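Local coordinates for protein NADP-dependent alcohol dehydrogenase (Entamoeba histolytica, PDB 2OUI) that catalyses the reversible, NADP-dependent oxidation of alcohols to aldehydes or ketones, as a zinc-containing tetrameric medium-chain dehydrogenase, at residues 4-9 / 41-46; 35-40 / 58-63. The protein carries 1 engineered substitution. One frame throughout, in Å; residues are numbered along the deposited sequence.

Interaction 1: 4-9 / 41-46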
ATOM      1  N   LEU A   4       5.804 -41.714  -6.213  1.00 21.10           N
ATOM      2  CA  LEU A   4       7.022 -41.713  -5.405  1.00 21.14           C
ATOM      3  C   LEU A   4       6.696 -40.973  -4.118  1.00 21.22           C
ATOM      4  O   LEU A   4       6.328 -39.789  -4.179  1.00 21.02           O
ATOM      5  CB  LEU A   4       8.166 -41.006  -6.137  1.00 20.56           C
ATOM      6  CG  LEU A   4       9.452 -40.944  -5.292  1.00 19.27           C
ATOM      7  CD1 LEU A   4       9.979 -42.326  -5.084  1.00 18.26           C
ATOM      8  CD2 LEU A   4      10.495 -40.071  -5.967  1.00 25.64           C
ATOM      9  N   ALA A   5       6.820 -41.663  -2.974  1.00 21.50           N
ATOM     10  CA  ALA A   5       6.320 -41.157  -1.685  1.00 20.28           C
ATOM     11  C   ALA A   5       7.378 -40.994  -0.590  1.00 19.97           C
ATOM     12  O   ALA A   5       8.415 -41.659  -0.625  1.00 20.36           O
ATOM     13  CB  ALA A   5       5.219 -42.062  -1.155  1.00 21.12           C
ATOM     14  N   MET A   6       7.090 -40.108   0.373  1.00 22.32           N
ATOM     15  CA  MET A   6       7.791 -40.070   1.659  1.00 20.76           C
ATOM     16  C   MET A   6       7.142 -41.135   2.517  1.00 23.94           C
ATOM     17  O   MET A   6       5.963 -41.018   2.876  1.00 25.87           O
ATOM     18  CB  MET A   6       7.601 -38.712   2.331  1.00 20.76           C
ATOM     19  CG  MET A   6       8.176 -38.634   3.740  1.00 21.64           C
ATOM     20  SD  MET A   6       8.044 -36.935   4.307  1.00 27.40           S
ATOM     21  CE  MET A   6       8.707 -37.144   5.963  1.00 26.83           C
ATOM     22  N   LEU A   7       7.896 -42.183   2.822  1.00 22.48           N
ATOM     23  CA  LEU A   7       7.378 -43.290   3.600  1.00 26.65           C
ATOM     24  C   LEU A   7       7.553 -43.028   5.095  1.00 30.70           C
ATOM     25  O   LEU A   7       6.850 -43.601   5.928  1.00 35.97           O
ATOM     26  CB  LEU A   7       8.088 -44.570   3.201  1.00 25.59           C
ATOM     27  CG  LEU A   7       8.125 -44.896   1.707  1.00 23.14           C
ATOM     28  CD1 LEU A   7       8.915 -46.161   1.466  1.00 24.22           C
ATOM     29  CD2 LEU A   7       6.720 -45.018   1.163  1.00 25.66           C
ATOM     30  N   GLY A   8       8.506 -42.170   5.419  1.00 31.19           N
ATOM     31  CA  GLY A   8       8.779 -41.774   6.796  1.00 31.88           C
ATOM     32  C   GLY A   8       9.902 -40.769   6.717  1.00 32.34           C
ATOM     33  O   GLY A   8      10.484 -40.589   5.645  1.00 33.03           O
ATOM     34  N   ILE A   9      10.206 -40.097   7.824  1.00 31.19           N
ATOM     35  CA  ILE A   9      11.373 -39.219   7.853  1.00 32.66           C
ATOM     36  C   ILE A   9      12.591 -40.021   7.395  1.00 30.93           C
ATOM     37  O   ILE A   9      12.852 -41.110   7.907  1.00 29.71           O
ATOM     38  CB  ILE A   9      11.573 -38.542   9.238  1.00 33.75           C
ATOM     39  CG1 ILE A   9      10.469 -37.495   9.444  1.00 31.43           C
ATOM     40  CG2 ILE A   9      12.972 -37.897   9.347  1.00 33.72           C
ATOM     41  CD1 ILE A   9      10.470 -36.817  10.815  1.00 36.11           C
ATOM     42  N   THR A  41      13.408 -32.171  -0.046  1.00 22.94           N
ATOM     43  CA  THR A  41      14.539 -32.699   0.718  1.00 24.60           C
ATOM     44  C   THR A  41      14.464 -32.275   2.207  1.00 24.63           C
ATOM     45  O   THR A  41      14.767 -33.089   3.087  1.00 27.73           O
ATOM     46  CB  THR A  41      15.934 -32.334   0.091  1.00 25.18           C
ATOM     47  OG1 THR A  41      16.214 -30.945   0.297  1.00 26.49           O
ATOM     48  CG2 THR A  41      15.958 -32.630  -1.404  1.00 23.81           C
ATOM     49  N   HIS A  42      14.047 -31.032   2.488  1.00 28.22           N
ATOM     50  CA  HIS A  42      13.837 -30.591   3.895  1.00 26.89           C
ATOM     51  C   HIS A  42      12.732 -31.442   4.528  1.00 27.38           C
ATOM     52  O   HIS A  42      12.878 -31.955   5.637  1.00 27.07           O
ATOM     53  CB  HIS A  42      13.420 -29.113   4.021  1.00 28.60           C
ATOM     54  CG  HIS A  42      14.350 -28.128   3.371  1.00 29.70           C
ATOM     55  ND1 HIS A  42      15.698 -28.363   3.193  1.00 30.67           N
ATOM     56  CD2 HIS A  42      14.124 -26.870   2.906  1.00 29.00           C
ATOM     57  CE1 HIS A  42      16.258 -27.306   2.625  1.00 34.42           C
ATOM     58  NE2 HIS A  42      15.320 -26.391   2.431  1.00 34.01           N
ATOM     59  N   THR A  43      11.629 -31.601   3.802  1.00 26.10           N
ATOM     60  CA  THR A  43      10.484 -32.363   4.311  1.00 26.29           C
ATOM     61  C   THR A  43      10.861 -33.805   4.636  1.00 26.10           C
ATOM     62  O   THR A  43      10.548 -34.297   5.730  1.00 26.38           O
ATOM     63  CB  THR A  43       9.309 -32.269   3.307  1.00 22.64           C
ATOM     64  OG1 THR A  43       8.946 -30.892   3.165  1.00 26.24           O
ATOM     65  CG2 THR A  43       8.104 -33.109   3.755  1.00 26.38           C
ATOM     66  N   VAL A  44      11.548 -34.485   3.706  1.00 24.28           N
ATOM     67  CA  VAL A  44      11.899 -35.901   3.898  1.00 23.83           C
ATOM     68  C   VAL A  44      13.075 -36.105   4.864  1.00 26.25           C
ATOM     69  O   VAL A  44      12.962 -36.851   5.845  1.00 26.45           O
ATOM     70  CB  VAL A  44      12.205 -36.633   2.548  1.00 22.94           C
ATOM     71  CG1 VAL A  44      12.699 -38.071   2.784  1.00 21.58           C
ATOM     72  CG2 VAL A  44      10.989 -36.627   1.632  1.00 23.96           C
ATOM     73  N   TRP A  45      14.209 -35.455   4.602  1.00 26.51           N
ATOM     74  CA  TRP A  45      15.407 -35.831   5.360  1.00 28.90           C
ATOM     75  C   TRP A  45      15.620 -34.985   6.631  1.00 28.66           C
ATOM     76  O   TRP A  45      16.286 -35.432   7.554  1.00 29.34           O
ATOM     77  CB  TRP A  45      16.664 -35.906   4.470  1.00 28.12           C
ATOM     78  CG  TRP A  45      16.662 -37.120   3.529  1.00 26.26           C
ATOM     79  CD1 TRP A  45      17.068 -38.393   3.819  1.00 24.49           C
ATOM     80  CD2 TRP A  45      16.235 -37.136   2.161  1.00 24.47           C
ATOM     81  NE1 TRP A  45      16.923 -39.201   2.715  1.00 26.15           N
ATOM     82  CE2 TRP A  45      16.408 -38.453   1.686  1.00 26.79           C
ATOM     83  CE3 TRP A  45      15.732 -36.154   1.283  1.00 25.07           C
ATOM     84  CZ2 TRP A  45      16.085 -38.821   0.380  1.00 27.88           C
ATOM     85  CZ3 TRP A  45      15.413 -36.521  -0.012  1.00 27.01           C
ATOM     86  CH2 TRP A  45      15.585 -37.845  -0.449  1.00 27.99           C
ATOM     87  N   ALA A  46      15.031 -33.792   6.674  1.00 30.02           N
ATOM     88  CA  ALA A  46      15.120 -32.925   7.854  1.00 31.50           C
ATOM     89  C   ALA A  46      13.875 -33.020   8.743  1.00 33.63           C
ATOM     90  O   ALA A  46      13.911 -32.606   9.904  1.00 34.14           O
ATOM     91  CB  ALA A  46      15.376 -31.436   7.438  1.00 31.38           C
TER
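Met6 reaches from strand 4-8 to the flank of helix 41-46 and lies against both Thr43 and Val44, running opposite to the side chain of Val44 and nearly at right angles to that of Thr43. Its CG stands anti to the backbone N (chi1 174°) and the chain stays extended beyond it, which carries the thioether out to the helix. CB, CG and SD slide along one branch of Val44, with SD 4.0 Å from Val44 CG2, while SD also sits 3.9 Å from Thr43 CG2. The terminal methyl goes furthest: Met6 CE ends 3.4 Å from Thr43 O, against the helix backbone. Thr43 thus offers its methyl to the sulfur, and its hydroxyl turns to Tyr267 and to Ser39 O. Strand and helix both belong to the catalytic part of a medium-chain alcohol dehydrogenase, where helix 38-46 follows the zinc ligand Cys37; here it packs beside the small antiparallel sheet of strands 2-8, 11-16 and 55-56. The other branch of Val44, CG1, sits over the centre of the Trp45 ring, 3.7 Å above its plane. Past the end of the strand the backbones themselves meet, for Ile9 CA makes a CH···O contact of 3.5 Å with Val44 O. Ile9 CG2 leans on the same carbonyl oxygen at 3.7 Å, and Ile9 itself is exposed at the margin of an otherwise buried contact.

Interaction 2: 35-40 / 58-63. With ZN (zinc ion), chain E; CAC (cacodylate ion), chain H; EDO (1,2-ethanediol), chain I; NO3 (nitrate ion), chain F.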
ATOM      1  N   ALA A  35       9.382 -31.492 -12.041  1.00 21.30           N
ATOM      2  CA  ALA A  35      10.691 -31.107 -11.476  1.00 24.09           C
ATOM      3  C   ALA A  35      10.690 -31.345  -9.962  1.00 21.92           C
ATOM      4  O   ALA A  35       9.645 -31.200  -9.326  1.00 25.94           O
ATOM      5  CB  ALA A  35      10.991 -29.644 -11.776  1.00 21.70           C
ATOM      6  N   PRO A  36      11.847 -31.719  -9.389  1.00 24.15           N
ATOM      7  CA  PRO A  36      11.997 -31.856  -7.934  1.00 22.64           C
ATOM      8  C   PRO A  36      12.428 -30.547  -7.275  1.00 25.01           C
ATOM      9  O   PRO A  36      12.966 -29.653  -7.951  1.00 25.89           O
ATOM     10  CB  PRO A  36      13.126 -32.857  -7.808  1.00 21.77           C
ATOM     11  CG  PRO A  36      14.041 -32.465  -8.956  1.00 24.42           C
ATOM     12  CD  PRO A  36      13.105 -32.037 -10.091  1.00 24.71           C
ATOM     13  N   CYS A  37      12.188 -30.438  -5.967  1.00 24.94           N
ATOM     14  CA  CYS A  37      12.432 -29.196  -5.234  1.00 23.78           C
ATOM     15  C   CYS A  37      13.228 -29.492  -3.991  1.00 23.55           C
ATOM     16  O   CYS A  37      13.016 -30.501  -3.353  1.00 25.33           O
ATOM     17  CB  CYS A  37      11.097 -28.560  -4.810  1.00 21.12           C
ATOM     18  SG  CYS A  37      11.338 -26.877  -4.148  1.00 26.06           S
ATOM     19  N   THR A  38      14.138 -28.587  -3.651  1.00 26.65           N
ATOM     20  CA  THR A  38      14.855 -28.604  -2.380  1.00 26.85           C
ATOM     21  C   THR A  38      13.891 -28.743  -1.202  1.00 24.45           C
ATOM     22  O   THR A  38      14.204 -29.404  -0.220  1.00 25.37           O
ATOM     23  CB  THR A  38      15.667 -27.289  -2.237  1.00 27.19           C
ATOM     24  OG1 THR A  38      16.507 -27.141  -3.396  1.00 33.96           O
ATOM     25  CG2 THR A  38      16.562 -27.333  -1.017  1.00 30.23           C
ATOM     26  N   SER A  39      12.709 -28.144  -1.304  1.00 23.91           N
ATOM     27  CA  SER A  39      11.748 -28.211  -0.194  1.00 25.77           C
ATOM     28  C   SER A  39      11.469 -29.649   0.190  1.00 25.89           C
ATOM     29  O   SER A  39      11.371 -29.984   1.373  1.00 23.82           O
ATOM     30  CB  SER A  39      10.442 -27.509  -0.530  1.00 24.16           C
ATOM     31  OG  SER A  39      10.677 -26.140  -0.789  1.00 29.86           O
ATOM     32  N   ASP A  40      11.322 -30.518  -0.809  1.00 24.21           N
ATOM     33  CA  ASP A  40      11.026 -31.913  -0.504  1.00 24.32           C
ATOM     34  C   ASP A  40      12.177 -32.632   0.186  1.00 23.99           C
ATOM     35  O   ASP A  40      11.949 -33.592   0.934  1.00 24.08           O
ATOM     36  CB  ASP A  40      10.599 -32.664  -1.770  1.00 22.81           C
ATOM     37  CG  ASP A  40       9.111 -32.440  -2.113  1.00 27.83           C
ATOM     38  OD1 ASP A  40       8.370 -31.787  -1.327  1.00 25.36           O
ATOM     39  OD2 ASP A  40       8.677 -32.959  -3.160  1.00 25.18           O
ATOM     40  N   GLY A  58       6.531 -34.120  -4.633  1.00 20.47           N
ATOM     41  CA  GLY A  58       6.503 -33.238  -5.797  1.00 19.74           C
ATOM     42  C   GLY A  58       5.368 -32.236  -5.874  1.00 19.86           C
ATOM     43  O   GLY A  58       4.213 -32.525  -5.509  1.00 21.90           O
ATOM     44  N   HIS A  59       5.684 -31.043  -6.369  1.00 21.39           N
ATOM     45  CA  HIS A  59       4.701 -29.981  -6.488  1.00 20.71           C
ATOM     46  C   HIS A  59       4.987 -29.043  -7.669  1.00 21.35           C
ATOM     47  O   HIS A  59       4.570 -27.879  -7.670  1.00 22.59           O
ATOM     48  CB  HIS A  59       4.568 -29.188  -5.175  1.00 22.09           C
ATOM     49  CG  HIS A  59       5.877 -28.751  -4.576  1.00 21.66           C
ATOM     50  ND1 HIS A  59       6.473 -29.417  -3.526  1.00 24.85           N
ATOM     51  CD2 HIS A  59       6.693 -27.706  -4.867  1.00 22.44           C
ATOM     52  CE1 HIS A  59       7.611 -28.816  -3.212  1.00 22.48           C
ATOM     53  NE2 HIS A  59       7.767 -27.775  -4.010  1.00 24.15           N
ATOM     54  N   GLU A  60       5.675 -29.562  -8.687  1.00 22.58           N
ATOM     55  CA  GLU A  60       5.988 -28.793  -9.875  1.00 20.46           C
ATOM     56  C   GLU A  60       5.669 -29.671 -11.084  1.00 20.80           C
ATOM     57  O   GLU A  60       6.344 -30.665 -11.310  1.00 22.06           O
ATOM     58  CB  GLU A  60       7.476 -28.449  -9.875  1.00 23.10           C
ATOM     59  CG  GLU A  60       7.840 -27.440  -8.787  1.00 20.31           C
ATOM     60  CD  GLU A  60       9.332 -27.366  -8.532  1.00 27.54           C
ATOM     61  OE1 GLU A  60       9.984 -26.486  -9.143  1.00 27.82           O
ATOM     62  OE2 GLU A  60       9.851 -28.216  -7.761  1.00 30.25           O
ATOM     63  N   ALA A  61       4.629 -29.290 -11.827  1.00 20.16           N
ATOM     64  CA  ALA A  61       4.146 -30.103 -12.968  1.00 21.81           C
ATOM     65  C   ALA A  61       3.540 -29.233 -14.049  1.00 23.11           C
ATOM     66  O   ALA A  61       2.906 -28.222 -13.760  1.00 22.75           O
ATOM     67  CB  ALA A  61       3.082 -31.092 -12.506  1.00 22.24           C
ATOM     68  N   VAL A  62       3.725 -29.671 -15.292  1.00 19.77           N
ATOM     69  CA  VAL A  62       2.868 -29.309 -16.434  1.00 23.51           C
ATOM     70  C   VAL A  62       2.169 -30.635 -16.728  1.00 21.80           C
ATOM     71  O   VAL A  62       2.807 -31.686 -16.690  1.00 20.81           O
ATOM     72  CB  VAL A  62       3.703 -28.863 -17.645  1.00 24.72           C
ATOM     73  CG1 VAL A  62       2.878 -28.859 -18.943  1.00 24.86           C
ATOM     74  CG2 VAL A  62       4.308 -27.475 -17.365  1.00 24.47           C
ATOM     75  N   GLY A  63       0.863 -30.602 -16.947  1.00 21.06           N
ATOM     76  CA  GLY A  63       0.141 -31.859 -17.036  1.00 22.91           C
ATOM     77  C   GLY A  63      -0.965 -31.808 -18.052  1.00 24.42           C
ATOM     78  O   GLY A  63      -1.153 -30.804 -18.735  1.00 23.56           O
TER
HETATM   79 ZN    ZN E 361       9.188 -26.271  -4.036  1.00 19.45          ZN
HETATM   80 AS   CAC H1001       7.867 -24.171  -1.993  1.00 26.50          AS
HETATM   81  O1  CAC H1001       8.553 -22.774  -2.754  1.00 25.49           O
HETATM   82  O2  CAC H1001       8.890 -25.586  -2.254  1.00 19.09           O
HETATM   83  C1  CAC H1001       7.845 -24.007  -0.048  1.00 26.48           C
HETATM   84  C2  CAC H1001       6.085 -24.569  -2.708  1.00 28.70           C
HETATM   85  C1  EDO I2001      11.626 -22.668  -1.671  1.00 33.62           C
HETATM   86  O1  EDO I2001      12.230 -22.090  -0.504  1.00 37.88           O
HETATM   87  C2  EDO I2001      12.489 -23.815  -2.191  1.00 30.74           C
HETATM   88  O2  EDO I2001      13.095 -24.600  -1.146  1.00 31.12           O
HETATM   89  N   NO3 F3001      16.380 -23.493  -4.098  1.00 31.99           N
HETATM   90  O1  NO3 F3001      15.944 -24.770  -4.491  1.00 32.40           O
HETATM   91  O2  NO3 F3001      16.385 -22.458  -5.006  1.00 23.82           O
HETATM   92  O3  NO3 F3001      16.817 -23.251  -2.790  1.00 37.84           O
HETATM   93  O   HOH W   1       8.577 -30.520  -6.994  1.00 16.32           O
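The His59 imidazole has water 1 over the centre of one face, while Asp40 OD1 and Ser39 CB lie at its edge near the ring plane. The Asp40 carboxylate stands almost perpendicular to the ring (88°). OD1 does not bond the ring directly: Ser113 OG is hydrogen-bonded to both His59 ND1 and Asp40 OD1, linking a second-shell carboxylate to the metal ligand. Asp40 OD2 instead uses its syn lone pair to accept from Gly58 N at 2.9 Å. The other ring nitrogen, His59 NE2, binds the zinc ion at 2.1 Å. Cys37 has its sulfur anti to the backbone N (chi1 -170°), which points SG at the metal, 2.2 Å away; Asp150 and cacodylate O2 complete the four ligands. The same sulfur caps helix 38-46, accepting from Ser39 N at 3.4 Å. Cacodylate, probably from the crystallisation liquor, occupies the place where alcohol substrates probably bind the metal in this family. Water 1 accepts from His59 N and donates to two carbonyl-type oxygens, Ala35 O and Glu60 OE2, holding these two acceptors together. Glu60 OE1 forms a salt bridge with Lys346. Ala35 N bonds Glu60 O at 3.2 Å; strand 61-68 pairs antiparallel with strand 27-34, helix 148-161 packs on Cys37 and Glu60, and helix 329-339 on Pro36 and Asp40.

Interactions 1 and 2 lie about 14 Å apart, centre to centre, and share helix 38-46: interaction 2 uses its first turn, interaction 1 its later part. Along the chain the segments alternate, 4-9, 35-40, 41-46, 58-63, with 35-40 running directly into 41-46. The helix lies between strand 2-8 of the small antiparallel sheet and the loop of Gly58 and His59 that leads into strand 61-68 of the mixed sheet. Its start lies at the zinc site, whereas the later part packs on strand 2-8, with the Thr43 side chain still about 9 Å from the metal. One short helix thus links the Cys37 end of the zinc site to strand 2-8.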